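Local coordinates for protein GTP cyclohydrolase 1 type 2 homolog (Escherichia coli, Escherichia coli O157:H7, PDB 1NMO) that probably helps to protect the cell from radiation damage, perhaps by degrading damaged nucleotides, and binds two metal ions in each subunit of a ring-shaped hexamer, at residues Ala113-Ile118 and Ala148-Lys153; Ala189-Glu194 and His209-Gly214. All blocks are in the same frame, centred on the assembly; numbering follows the deposited sequence.

Interaction 1 (Ala113-Ile118 and Ala148-Lys153); sequences AALLGI and ARLGRK
Two helix C-termini meet here: L115 and L116 lie in the last turn of helix 108-116, which ends in a Schellman motif at G117, and R149 and L150 form the end of helix 139-150. The evidence for the motif is the positive phi of G117 (70°) together with two backbone bonds into the last turn, I118 N to A113 O and G117 N to A114 O. G151 likewise leaves its helix with positive phi. The helix ends approach closely, with 6.8 Å between the CA atoms of L116 and R149.

R149 supplies the hydrogen bond across the two segments. Its chain bends at chi2 and chi3, folding the guanidinium back over the end of the first helix, where NE lies 3.2 Å from L115 O. The N-H...O angle of 124° makes this a weak bond, bent well away from linear. The methyl CD1 of L115 sits over one face of the guanidinium, 3.5 Å from NH2 and displaced toward the rim, so L115 meets R149 through both its carbonyl and its side chain. With CG anti to the backbone N (chi1 -172°), L115 sends its other methyl, CD2, to L150 CD2 at 3.3 Å, tighter than a usual van der Waals contact. L116 approaches from beside the arginine's aliphatic root: its CD2 is 3.8 Å from R149 CB, and the two side chains slide past each other in opposite directions.

Burial is graded, with L116 and L150 inside and the arginine at the surface. L116 O accepts a hydrogen bond from W145 NE1 of helix 139-150, a second link between the helices. R220 NH2 donates to L150 O, and the L150 side chain touches T218 of helix 215-218, while A113 and I118 pack on strand 165-170.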
loop_
_atom_site.group_PDB
_atom_site.type_symbol
_atom_site.label_atom_id
_atom_site.label_comp_id
_atom_site.label_asym_id
_atom_site.label_seq_id
_atom_site.Cartn_x
_atom_site.Cartn_y
_atom_site.Cartn_z
ATOM N N ALA A 113 25.450 -15.545 -20.319
ATOM C CA ALA A 113 25.393 -17.023 -20.457
ATOM C C ALA A 113 25.863 -17.730 -19.197
ATOM O O ALA A 113 25.210 -18.680 -18.687
ATOM C CB ALA A 113 26.245 -17.467 -21.603
ATOM N N ALA A 114 26.981 -17.274 -18.655
ATOM C CA ALA A 114 27.580 -17.930 -17.466
ATOM C C ALA A 114 26.648 -17.751 -16.304
ATOM O O ALA A 114 26.339 -18.708 -15.563
ATOM C CB ALA A 114 28.949 -17.291 -17.137
ATOM N N LEU A 115 26.190 -16.512 -16.113
ATOM C CA LEU A 115 25.284 -16.284 -14.984
ATOM C C LEU A 115 24.006 -17.155 -15.033
ATOM O O LEU A 115 23.462 -17.511 -13.987
ATOM C CB LEU A 115 24.875 -14.817 -14.948
ATOM C CG LEU A 115 24.083 -14.464 -13.691
ATOM C CD1 LEU A 115 24.822 -14.899 -12.440
ATOM C CD2 LEU A 115 23.907 -12.934 -13.624
ATOM N N LEU A 116 23.489 -17.446 -16.233
ATOM C CA LEU A 116 22.251 -18.189 -16.314
ATOM C C LEU A 116 22.493 -19.624 -16.584
ATOM O O LEU A 116 21.554 -20.406 -16.775
ATOM C CB LEU A 116 21.324 -17.624 -17.357
ATOM C CG LEU A 116 21.048 -16.121 -17.221
ATOM C CD1 LEU A 116 20.341 -15.704 -18.467
ATOM C CD2 LEU A 116 20.214 -15.820 -16.012
ATOM N N GLY A 117 23.753 -20.015 -16.586
ATOM C CA GLY A 117 24.018 -21.435 -16.774
ATOM C C GLY A 117 23.724 -21.924 -18.151
ATOM O O GLY A 117 23.162 -22.987 -18.336
ATOM N N ILE A 118 24.111 -21.161 -19.146
ATOM C CA ILE A 118 23.877 -21.583 -20.526
ATOM C C ILE A 118 25.192 -21.872 -21.206
ATOM O O ILE A 118 26.133 -21.085 -21.184
ATOM C CB ILE A 118 23.185 -20.479 -21.358
ATOM C CG1 ILE A 118 21.900 -20.000 -20.616
ATOM C CG2 ILE A 118 22.861 -21.010 -22.824
ATOM C CD1 ILE A 118 21.083 -18.915 -21.457
ATOM N N ALA A 148 15.967 -14.638 -10.031
ATOM C CA ALA A 148 16.805 -14.913 -8.836
ATOM C C ALA A 148 18.261 -14.595 -9.213
ATOM O O ALA A 148 19.020 -14.088 -8.407
ATOM C CB ALA A 148 16.677 -16.385 -8.455
ATOM N N ARG A 149 18.659 -14.911 -10.446
ATOM C CA ARG A 149 20.032 -14.653 -10.919
ATOM C C ARG A 149 20.348 -13.183 -11.100
ATOM O O ARG A 149 21.433 -12.724 -10.699
ATOM C CB ARG A 149 20.263 -15.381 -12.262
ATOM C CG ARG A 149 20.185 -16.916 -12.165
ATOM C CD ARG A 149 20.827 -17.422 -10.863
ATOM N NE ARG A 149 22.228 -17.764 -11.003
ATOM C CZ ARG A 149 23.198 -17.350 -10.187
ATOM N NH1 ARG A 149 22.904 -16.541 -9.143
ATOM N NH2 ARG A 149 24.480 -17.767 -10.391
ATOM N N LEU A 150 19.408 -12.433 -11.699
ATOM C CA LEU A 150 19.593 -11.000 -11.955
ATOM C C LEU A 150 19.018 -10.100 -10.887
ATOM O O LEU A 150 19.309 -8.953 -10.917
ATOM C CB LEU A 150 18.988 -10.588 -13.324
ATOM C CG LEU A 150 19.420 -11.422 -14.549
ATOM C CD1 LEU A 150 19.141 -10.630 -15.796
ATOM C CD2 LEU A 150 20.894 -11.807 -14.535
ATOM N N GLY A 151 18.187 -10.580 -9.963
ATOM C CA GLY A 151 17.656 -9.691 -8.918
ATOM C C GLY A 151 16.566 -8.755 -9.431
ATOM O O GLY A 151 16.273 -7.643 -8.848
ATOM N N ARG A 152 15.901 -9.215 -10.482
ATOM C CA ARG A 152 14.860 -8.400 -11.132
ATOM C C ARG A 152 13.884 -9.303 -11.834
ATOM O O ARG A 152 14.297 -10.205 -12.513
ATOM C CB ARG A 152 15.503 -7.456 -12.205
ATOM C CG ARG A 152 14.466 -6.639 -13.103
ATOM C CD ARG A 152 15.177 -5.751 -14.115
ATOM N NE ARG A 152 14.312 -4.787 -14.791
ATOM C CZ ARG A 152 13.621 -5.033 -15.902
ATOM N NH1 ARG A 152 13.693 -6.220 -16.470
ATOM N NH2 ARG A 152 12.852 -4.071 -16.453
ATOM N N LYS A 153 12.579 -9.061 -11.694
ATOM C CA LYS A 153 11.553 -9.908 -12.373
ATOM C C LYS A 153 11.487 -9.639 -13.874
ATOM O O LYS A 153 11.182 -8.521 -14.312
ATOM C CB LYS A 153 10.161 -9.638 -11.760
ATOM C CG LYS A 153 9.015 -10.582 -12.266
ATOM C CD LYS A 153 7.679 -10.240 -11.591
ATOM C CE LYS A 153 6.545 -11.210 -11.948
ATOM N NZ LYS A 153 6.270 -11.146 -13.449
#

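Interaction 2 (Ala189-Glu194 and His209-Gly214); sequences AFITGE and HFYAAG
F190 lies side by side with F210, both rings pointing the same way from one face of a parallel strand pair; F190 CD2 is 4.0 Å from F210 CD1. The edge of the F210 ring also receives T192 CG2, 3.6 Å from CE1, and, near the ring plane, the carbonyl oxygen of E194. On the other face, the I191 and Y211 side chains cross at a slant, with I191 CG1 4.1 Å from Y211 CD1, and A189 CB meets the edge of that ring, 4.1 Å from CE1.

The strand axes are 4.8 Å apart and diverge by just 9°. Backbone bonds alternate in direction, F190 N to H209 O (2.9 Å), Y211 N to F190 O, T192 N to Y211 O, then A213 N to T192 O, as parallel pairing requires. Pairing continues past the strands: G214 N reaches G193 O at 2.8 Å, on a lone pair in the carbonyl plane, with a C=O...N angle of 123°.

Helix 197-205 connects the two strands as the crossover of a beta-alpha-beta unit, and strand 165-170 pairs with the far edge of 189-192. Helix 179-185 packs on the phenylalanine face; helix 139-150 packs on Y211, whose ring also stacks with W156. Beyond the strand ends, E194 OE2 bonds ND1 of the metal ligand H215 and also E197 N of a second subunit, placing the C-terminal end of this strand pair beside the iron site, with the E194 side chain about 7 Å from an iron.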
loop_
_atom_site.group_PDB
_atom_site.type_symbol
_atom_site.label_atom_id
_atom_site.label_comp_id
_atom_site.label_asym_id
_atom_site.label_seq_id
_atom_site.Cartn_x
_atom_site.Cartn_y
_atom_site.Cartn_z
ATOM N N ALA A 189 13.801 -20.292 -26.689
ATOM C CA ALA A 189 13.623 -19.021 -25.973
ATOM C C ALA A 189 14.623 -17.972 -26.451
ATOM O O ALA A 189 15.719 -18.334 -26.976
ATOM C CB ALA A 189 13.760 -19.256 -24.516
ATOM N N PHE A 190 14.236 -16.694 -26.337
ATOM C CA PHE A 190 15.128 -15.544 -26.719
ATOM C C PHE A 190 15.055 -14.639 -25.537
ATOM O O PHE A 190 13.951 -14.360 -25.035
ATOM C CB PHE A 190 14.646 -14.792 -27.982
ATOM C CG PHE A 190 15.484 -13.591 -28.319
ATOM C CD1 PHE A 190 16.825 -13.722 -28.673
ATOM C CD2 PHE A 190 14.927 -12.290 -28.288
ATOM C CE1 PHE A 190 17.632 -12.591 -29.007
ATOM C CE2 PHE A 190 15.694 -11.175 -28.613
ATOM C CZ PHE A 190 17.079 -11.318 -28.982
ATOM N N ILE A 191 16.214 -14.184 -25.061
ATOM C CA ILE A 191 16.323 -13.329 -23.879
ATOM C C ILE A 191 17.007 -12.031 -24.223
ATOM O O ILE A 191 18.072 -12.069 -24.864
ATOM C CB ILE A 191 17.248 -13.984 -22.804
ATOM C CG1 ILE A 191 16.772 -15.370 -22.519
ATOM C CG2 ILE A 191 17.262 -13.152 -21.453
ATOM C CD1 ILE A 191 17.704 -16.097 -21.622
ATOM N N THR A 192 16.471 -10.864 -23.862
ATOM C CA THR A 192 17.299 -9.697 -24.208
ATOM C C THR A 192 17.048 -8.735 -23.082
ATOM O O THR A 192 16.636 -9.178 -22.025
ATOM C CB THR A 192 16.930 -9.136 -25.543
ATOM O OG1 THR A 192 17.777 -8.007 -25.807
ATOM C CG2 THR A 192 15.470 -8.655 -25.552
ATOM N N GLY A 193 17.265 -7.437 -23.248
ATOM C CA GLY A 193 17.003 -6.569 -22.087
ATOM C C GLY A 193 15.664 -5.826 -22.132
ATOM O O GLY A 193 14.890 -5.809 -21.194
ATOM N N GLU A 194 15.393 -5.201 -23.261
ATOM C CA GLU A 194 14.182 -4.415 -23.416
ATOM C C GLU A 194 13.165 -5.137 -24.286
ATOM O O GLU A 194 13.446 -6.211 -24.846
ATOM C CB GLU A 194 14.538 -3.088 -24.065
ATOM C CG GLU A 194 15.748 -2.444 -23.550
ATOM C CD GLU A 194 15.767 -0.972 -23.939
ATOM O OE1 GLU A 194 14.857 -0.616 -24.729
ATOM O OE2 GLU A 194 16.664 -0.168 -23.473
ATOM N N HIS A 209 9.526 -18.661 -26.170
ATOM C CA HIS A 209 9.433 -18.001 -24.909
ATOM C C HIS A 209 10.268 -16.749 -25.058
ATOM O O HIS A 209 11.415 -16.846 -25.518
ATOM C CB HIS A 209 10.062 -18.869 -23.809
ATOM C CG HIS A 209 9.221 -20.037 -23.405
ATOM N ND1 HIS A 209 8.083 -19.899 -22.636
ATOM C CD2 HIS A 209 9.315 -21.359 -23.720
ATOM C CE1 HIS A 209 7.495 -21.085 -22.500
ATOM N NE2 HIS A 209 8.224 -21.985 -23.148
ATOM N N PHE A 210 9.740 -15.589 -24.642
ATOM C CA PHE A 210 10.522 -14.359 -24.740
ATOM C C PHE A 210 10.635 -13.748 -23.342
ATOM O O PHE A 210 9.653 -13.766 -22.619
ATOM C CB PHE A 210 9.877 -13.331 -25.707
ATOM C CG PHE A 210 10.442 -11.993 -25.547
ATOM C CD1 PHE A 210 11.737 -11.723 -25.971
ATOM C CD2 PHE A 210 9.739 -11.009 -24.866
ATOM C CE1 PHE A 210 12.354 -10.483 -25.732
ATOM C CE2 PHE A 210 10.348 -9.762 -24.616
ATOM C CZ PHE A 210 11.663 -9.513 -25.056
ATOM N N TYR A 211 11.806 -13.232 -22.985
ATOM C CA TYR A 211 12.086 -12.620 -21.676
ATOM C C TYR A 211 12.734 -11.261 -21.945
ATOM O O TYR A 211 13.684 -11.195 -22.749
ATOM C CB TYR A 211 13.135 -13.424 -20.868
ATOM C CG TYR A 211 12.693 -14.821 -20.628
ATOM C CD1 TYR A 211 12.765 -15.759 -21.618
ATOM C CD2 TYR A 211 12.033 -15.140 -19.443
ATOM C CE1 TYR A 211 12.143 -17.012 -21.443
ATOM C CE2 TYR A 211 11.443 -16.355 -19.237
ATOM C CZ TYR A 211 11.483 -17.303 -20.242
ATOM O OH TYR A 211 10.824 -18.534 -20.009
ATOM N N ALA A 212 12.238 -10.191 -21.284
ATOM C CA ALA A 212 12.846 -8.856 -21.456
ATOM C C ALA A 212 13.387 -8.788 -20.055
ATOM O O ALA A 212 12.629 -8.513 -19.132
ATOM C CB ALA A 212 11.787 -7.817 -21.683
ATOM N N ALA A 213 14.683 -9.071 -19.863
ATOM C CA ALA A 213 15.206 -9.187 -18.506
ATOM C C ALA A 213 15.745 -7.943 -17.912
ATOM O O ALA A 213 16.306 -7.998 -16.807
ATOM C CB ALA A 213 16.239 -10.267 -18.440
ATOM N N GLY A 214 15.574 -6.821 -18.629
ATOM C CA GLY A 214 16.067 -5.541 -18.142
ATOM C C GLY A 214 17.307 -5.064 -18.859
ATOM O O GLY A 214 18.241 -5.825 -19.030
#

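How the interactions relate
Interaction 2 is core, with all but one of its twelve touching residues buried, whereas interaction 1 runs from buried leucines to an exposed arginine. The chemistry follows: five backbone bonds fix the register of adjacent strands and of the loops that leave them in interaction 2, while interaction 1 joins helix ends through leucine packing and one weak arginine bond, burying 226 against 481 Å². Helix 139-150 connects them, since it ends in interaction 1 and packs on the Y211 face of the sheet. Their centres are 12 Å apart, and they touch directly: L150 CD1 is 3.9 Å from A213 CB, and R152 NH1 probably donates a hydrogen bond to A213 O at 3.2 Å.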